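Side-chain contacts in dihydropteridine reductase (Caenorhabditis elegans, PDB 1OOE), which probably reduces quinonoid dihydrobiopterin to tetrahydrobiopterin with NADH or NADPH, as a homodimeric member of the short-chain dehydrogenase/reductase family: residues T29-D34 / S66-S71; E55-I60 / A111-T116. All coordinates share one frame; numbering follows the deposited sequence. Where two conformers were deposited one is given.

Contact 1: residues T29-D34 / S66-S71; sequences TVLNID and SSLQGS
Leu31, on the strand 28-34, and Ser67, in the last turn of the helix 53-68, bring the two backbones nearest each other, with 8.7 Å between Leu31 CA and Ser67 CA, a gap that side chains have to bridge. From the strand a single methyl does the bridging. The CB of Leu31 points toward the helix end, and its CG stands anti to the carbonyl carbon (chi1 -66°), from where CD2 touches two consecutive helix residues. Leu31 CD2 lies 3.8 Å from Leu68 CD2, methyl against methyl, and equally 3.8 Å from Ser67 OG. The second approach is van der Waals contact, since a methyl offers no hydrogen bond; the hydroxyl of Ser67 is engaged instead with Ser43 OG on the neighbouring edge strand 43-46. Leu68 extends past Leu31 at a slant, and it also touches His118 of the helix 93-118. With no hydrogen bond across the interface and 105 Å² buried in total, the contact is small and rests mainly on the two leucines. Immediately after Leu68 the helix ends: Gln69 has a positive phi of 54°, and a type II' turn from Leu68 to Ser71 is closed by Ser71 N bonding to Leu68 O at 2.9 Å. The Gln69 side chain folds back, its NE2 donating to Ser66 O at 2.8 Å in a nearly straight bond (174°) that leaves in the amide plane but meets the carbonyl tilted out of its plane. Leu31 pairs with Val6 and Val8 of the parallel neighbour 4-9. The helix end packing on this parallel part of the sheet is an element of the Rossmann-type fold of short-chain dehydrogenases.

Contact 2: residues E55-I60 / A111-T116; sequences EQEQSI and AAKLAT
Glu57 opens the contact on segment 55-60 of helix 53-68, meeting Lys113 in segment 111-116 of helix 93-118, with 8.4 Å between Glu57 CA and Lys113 CA. Its CG is anti to the backbone N (chi1 172°) and the chain continues extended, which carries the carboxylate across to the aliphatic part of the lysine. Glu57 OE2 touches Lys113 CG at 3.6 Å, with CD and CE slightly farther off. The charged ends do not pair directly: Glu57 OE2 and Lys113 NZ are 4.7 Å apart. A water lies 2.6 Å from Glu57 OE2 and is only weakly bonded, at 3.4 Å, to Lys113 NZ. The lysine, bent at chi2 (63°), sends its ammonium group to Ser90 O of the second subunit, and Glu57 packs on Val94 of that subunit, placing this end of the contact at the dimer interface. The two helices are neighbours on one face of the Rossmann-type sheet, and both reach Tyr9 on strand 4-9, through Ile60 and Ala111. Ile60, one turn on from Glu57, directs its CB toward the other helix. Ile60 CG2 meets Leu114 CD1 at 4.0 Å, the two side chains running roughly perpendicular, while Leu61 and Thr64, farther along the helix, continue the packing on Leu114.

How the contacts relate
Helix 53-68 takes part in both contacts: its C-terminal end packs on strand 28-34 in contact 1, and residues nearer its start meet helix 93-118 in contact 2. The centres are about 12 Å apart, yet the two join through Ile33, whose CD1 lies 3.5 Å from Leu114 CD1 and 4.0 Å from Ile60 CG2. The strand thus supplies Leu31 to contact 1 and Ile33 to the side-chain pair of contact 2. Contact 2 alone reaches the second subunit. At the far end of the strand, Asp34 OD2 accepts from Lys12 N, in a glycine-rich turn (Gly11, Gly13, Gly16) that fits the GxGxxG pattern and probably serves in binding the dinucleotide cofactor.

Contact 1: residues T29-D34 / S66-S71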
loop_
_atom_site.group_PDB
_atom_site.type_symbol
_atom_site.label_atom_id
_atom_site.label_comp_id
_atom_site.label_asym_id
_atom_site.label_seq_id
_atom_site.Cartn_x
_atom_site.Cartn_y
_atom_site.Cartn_z
ATOM N N THR A 29 6.347 4.817 -31.878
ATOM C CA THR A 29 7.733 4.738 -31.435
ATOM C C THR A 29 7.543 4.226 -30.015
ATOM O O THR A 29 6.694 4.744 -29.290
ATOM C CB THR A 29 8.393 6.126 -31.368
ATOM O OG1 THR A 29 8.433 6.702 -32.679
ATOM C CG2 THR A 29 9.809 6.019 -30.816
ATOM N N VAL A 30 8.309 3.220 -29.611
ATOM C CA VAL A 30 8.142 2.665 -28.274
ATOM C C VAL A 30 9.379 2.699 -27.386
ATOM O O VAL A 30 10.465 2.267 -27.774
ATOM C CB VAL A 30 7.635 1.204 -28.345
ATOM C CG1 VAL A 30 7.305 0.699 -26.947
ATOM C CG2 VAL A 30 6.420 1.121 -29.255
ATOM N N LEU A 31 9.197 3.219 -26.180
ATOM C CA LEU A 31 10.281 3.291 -25.213
ATOM C C LEU A 31 10.038 2.218 -24.162
ATOM O O LEU A 31 8.955 2.147 -23.578
ATOM C CB LEU A 31 10.318 4.666 -24.538
ATOM C CG LEU A 31 10.668 5.882 -25.399
ATOM C CD1 LEU A 31 9.501 6.237 -26.309
ATOM C CD2 LEU A 31 11.000 7.059 -24.490
ATOM N N ASN A 32 11.043 1.377 -23.934
ATOM C CA ASN A 32 10.941 0.316 -22.938
ATOM C C ASN A 32 11.702 0.672 -21.671
ATOM O O ASN A 32 12.821 1.185 -21.728
ATOM C CB ASN A 32 11.503 -1.000 -23.489
ATOM C CG ASN A 32 11.720 -2.042 -22.398
ATOM O OD1 ASN A 32 10.767 -2.524 -21.791
ATOM N ND2 ASN A 32 12.979 -2.380 -22.142
ATOM N N ILE A 33 11.084 0.406 -20.524
ATOM C CA ILE A 33 11.714 0.655 -19.236
ATOM C C ILE A 33 11.686 -0.688 -18.512
ATOM O O ILE A 33 10.613 -1.210 -18.214
ATOM C CB ILE A 33 10.926 1.686 -18.394
ATOM C CG1 ILE A 33 10.902 3.043 -19.104
ATOM C CG2 ILE A 33 11.563 1.825 -17.017
ATOM C CD1 ILE A 33 10.106 4.114 -18.363
ATOM N N ASP A 34 12.858 -1.256 -18.251
ATOM C CA ASP A 34 12.918 -2.540 -17.567
ATOM C C ASP A 34 14.324 -2.807 -17.050
ATOM O O ASP A 34 15.225 -1.987 -17.218
ATOM C CB ASP A 34 12.487 -3.670 -18.510
ATOM C CG ASP A 34 11.720 -4.771 -17.790
ATOM O OD1 ASP A 34 12.148 -5.181 -16.691
ATOM O OD2 ASP A 34 10.691 -5.233 -18.325
ATOM N N SER A 66 16.152 12.485 -21.420
ATOM C CA SER A 66 17.214 12.577 -22.417
ATOM C C SER A 66 16.737 12.017 -23.756
ATOM O O SER A 66 17.107 12.515 -24.819
ATOM C CB SER A 66 18.450 11.803 -21.950
ATOM O OG SER A 66 19.498 11.886 -22.905
ATOM N N SER A 67 15.907 10.981 -23.700
ATOM C CA SER A 67 15.388 10.359 -24.907
ATOM C C SER A 67 14.264 11.152 -25.576
ATOM O O SER A 67 14.231 11.277 -26.799
ATOM C CB SER A 67 14.894 8.944 -24.592
ATOM O OG SER A 67 14.297 8.348 -25.728
ATOM N N LEU A 68 13.353 11.694 -24.775
ATOM C CA LEU A 68 12.216 12.441 -25.312
ATOM C C LEU A 68 12.490 13.871 -25.770
ATOM O O LEU A 68 11.903 14.332 -26.749
ATOM C CB LEU A 68 11.077 12.457 -24.287
ATOM C CG LEU A 68 10.414 11.106 -23.998
ATOM C CD1 LEU A 68 9.375 11.287 -22.909
ATOM C CD2 LEU A 68 9.768 10.552 -25.262
ATOM N N GLN A 69 13.378 14.571 -25.072
ATOM C CA GLN A 69 13.680 15.958 -25.411
ATOM C C GLN A 69 12.373 16.765 -25.456
ATOM O O GLN A 69 11.671 16.863 -24.450
ATOM C CB GLN A 69 14.418 16.041 -26.754
ATOM C CG GLN A 69 15.829 15.438 -26.747
ATOM C CD GLN A 69 16.766 16.129 -25.767
ATOM O OE1 GLN A 69 16.918 17.354 -25.788
ATOM N NE2 GLN A 69 17.407 15.343 -24.906
ATOM N N GLY A 70 12.034 17.322 -26.617
ATOM C CA GLY A 70 10.817 18.113 -26.719
ATOM C C GLY A 70 9.532 17.373 -27.052
ATOM O O GLY A 70 8.510 17.999 -27.341
ATOM N N SER A 71 9.566 16.045 -27.008
ATOM C CA SER A 71 8.380 15.254 -27.319
ATOM C C SER A 71 7.663 14.771 -26.068
ATOM O O SER A 71 8.277 14.600 -25.014
ATOM C CB SER A 71 8.753 14.032 -28.162
ATOM O OG SER A 71 9.204 14.402 -29.454
#

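Contact 2: residues E55-I60 / A111-T116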
loop_
_atom_site.group_PDB
_atom_site.type_symbol
_atom_site.label_atom_id
_atom_site.label_comp_id
_atom_site.label_asym_id
_atom_site.label_seq_id
_atom_site.Cartn_x
_atom_site.Cartn_y
_atom_site.Cartn_z
ATOM N N GLU A 55 16.530 6.556 -5.945
ATOM C CA GLU A 55 17.624 6.422 -6.903
ATOM C C GLU A 55 17.057 5.932 -8.234
ATOM O O GLU A 55 17.471 6.386 -9.301
ATOM C CB GLU A 55 18.685 5.439 -6.387
ATOM C CG GLU A 55 19.467 5.936 -5.173
ATOM C CD GLU A 55 20.493 4.923 -4.682
ATOM O OE1 GLU A 55 20.124 3.743 -4.485
ATOM O OE2 GLU A 55 21.667 5.305 -4.484
ATOM N N GLN A 56 16.105 5.002 -8.175
ATOM C CA GLN A 56 15.490 4.491 -9.395
ATOM C C GLN A 56 14.695 5.591 -10.090
ATOM O O GLN A 56 14.756 5.728 -11.313
ATOM C CB GLN A 56 14.580 3.298 -9.087
ATOM C CG GLN A 56 15.272 1.948 -9.196
ATOM C CD GLN A 56 14.305 0.794 -9.024
ATOM O OE1 GLN A 56 13.184 0.834 -9.530
ATOM N NE2 GLN A 56 14.737 -0.246 -8.316
ATOM N N GLU A 57 13.954 6.377 -9.312
ATOM C CA GLU A 57 13.175 7.470 -9.885
ATOM C C GLU A 57 14.096 8.415 -10.651
ATOM O O GLU A 57 13.865 8.717 -11.822
ATOM C CB GLU A 57 12.454 8.281 -8.799
ATOM C CG GLU A 57 11.803 9.544 -9.374
ATOM C CD GLU A 57 11.357 10.548 -8.331
ATOM O OE1 GLU A 57 11.967 10.611 -7.243
ATOM O OE2 GLU A 57 10.401 11.298 -8.617
ATOM N N GLN A 58 15.149 8.873 -9.986
ATOM C CA GLN A 58 16.078 9.804 -10.611
ATOM C C GLN A 58 16.666 9.277 -11.911
ATOM O O GLN A 58 16.668 9.973 -12.926
ATOM C CB GLN A 58 17.215 10.155 -9.644
ATOM C CG GLN A 58 18.122 11.262 -10.163
ATOM C CD GLN A 58 19.173 11.673 -9.151
ATOM O OE1 GLN A 58 18.859 11.941 -7.992
ATOM N NE2 GLN A 58 20.425 11.736 -9.587
ATOM N N SER A 59 17.153 8.041 -11.887
ATOM C CA SER A 59 17.764 7.448 -13.070
ATOM C C SER A 59 16.775 7.275 -14.214
ATOM O O SER A 59 17.073 7.618 -15.356
ATOM C CB SER A 59 18.385 6.095 -12.724
ATOM O OG SER A 59 19.068 5.561 -13.842
ATOM N N ILE A 60 15.598 6.744 -13.906
ATOM C CA ILE A 60 14.584 6.531 -14.926
ATOM C C ILE A 60 14.117 7.863 -15.522
ATOM O O ILE A 60 13.978 7.992 -16.739
ATOM C CB ILE A 60 13.384 5.750 -14.343
ATOM C CG1 ILE A 60 13.831 4.327 -13.983
ATOM C CG2 ILE A 60 12.249 5.688 -15.354
ATOM C CD1 ILE A 60 12.832 3.558 -13.127
ATOM N N ALA A 111 5.882 5.278 -12.809
ATOM C CA ALA A 111 5.148 5.413 -14.066
ATOM C C ALA A 111 4.263 6.660 -13.970
ATOM O O ALA A 111 4.151 7.436 -14.927
ATOM C CB ALA A 111 4.289 4.166 -14.323
ATOM N N ALA A 112 3.642 6.858 -12.808
ATOM C CA ALA A 112 2.782 8.020 -12.601
ATOM C C ALA A 112 3.603 9.306 -12.695
ATOM O O ALA A 112 3.181 10.272 -13.326
ATOM C CB ALA A 112 2.088 7.934 -11.237
ATOM N N LYS A 113 4.775 9.315 -12.064
ATOM C CA LYS A 113 5.649 10.487 -12.100
ATOM C C LYS A 113 6.015 10.812 -13.548
ATOM O O LYS A 113 6.049 11.980 -13.944
ATOM C CB LYS A 113 6.928 10.228 -11.290
ATOM C CG LYS A 113 7.852 11.447 -11.172
ATOM C CD LYS A 113 7.177 12.591 -10.423
ATOM C CE LYS A 113 8.059 13.832 -10.392
ATOM N NZ LYS A 113 7.476 14.895 -9.531
ATOM N N LEU A 114 6.294 9.777 -14.337
ATOM C CA LEU A 114 6.641 9.974 -15.742
ATOM C C LEU A 114 5.477 10.616 -16.490
ATOM O O LEU A 114 5.675 11.498 -17.324
ATOM C CB LEU A 114 7.004 8.636 -16.395
ATOM C CG LEU A 114 8.367 8.053 -16.012
ATOM C CD1 LEU A 114 8.470 6.600 -16.472
ATOM C CD2 LEU A 114 9.464 8.894 -16.637
ATOM N N ALA A 115 4.260 10.181 -16.173
ATOM C CA ALA A 115 3.065 10.707 -16.827
ATOM C C ALA A 115 2.830 12.187 -16.537
ATOM O O ALA A 115 2.487 12.954 -17.436
ATOM C CB ALA A 115 1.844 9.895 -16.404
ATOM N N THR A 116 3.000 12.591 -15.283
ATOM C CA THR A 116 2.791 13.987 -14.924
ATOM C C THR A 116 3.801 14.867 -15.648
ATOM O O THR A 116 3.551 16.047 -15.892
ATOM C CB THR A 116 2.924 14.210 -13.400
ATOM O OG1 THR A 116 4.241 13.844 -12.971
ATOM C CG2 THR A 116 1.901 13.373 -12.651
HETATM O O HOH W 1 8.791 12.725 -7.213
#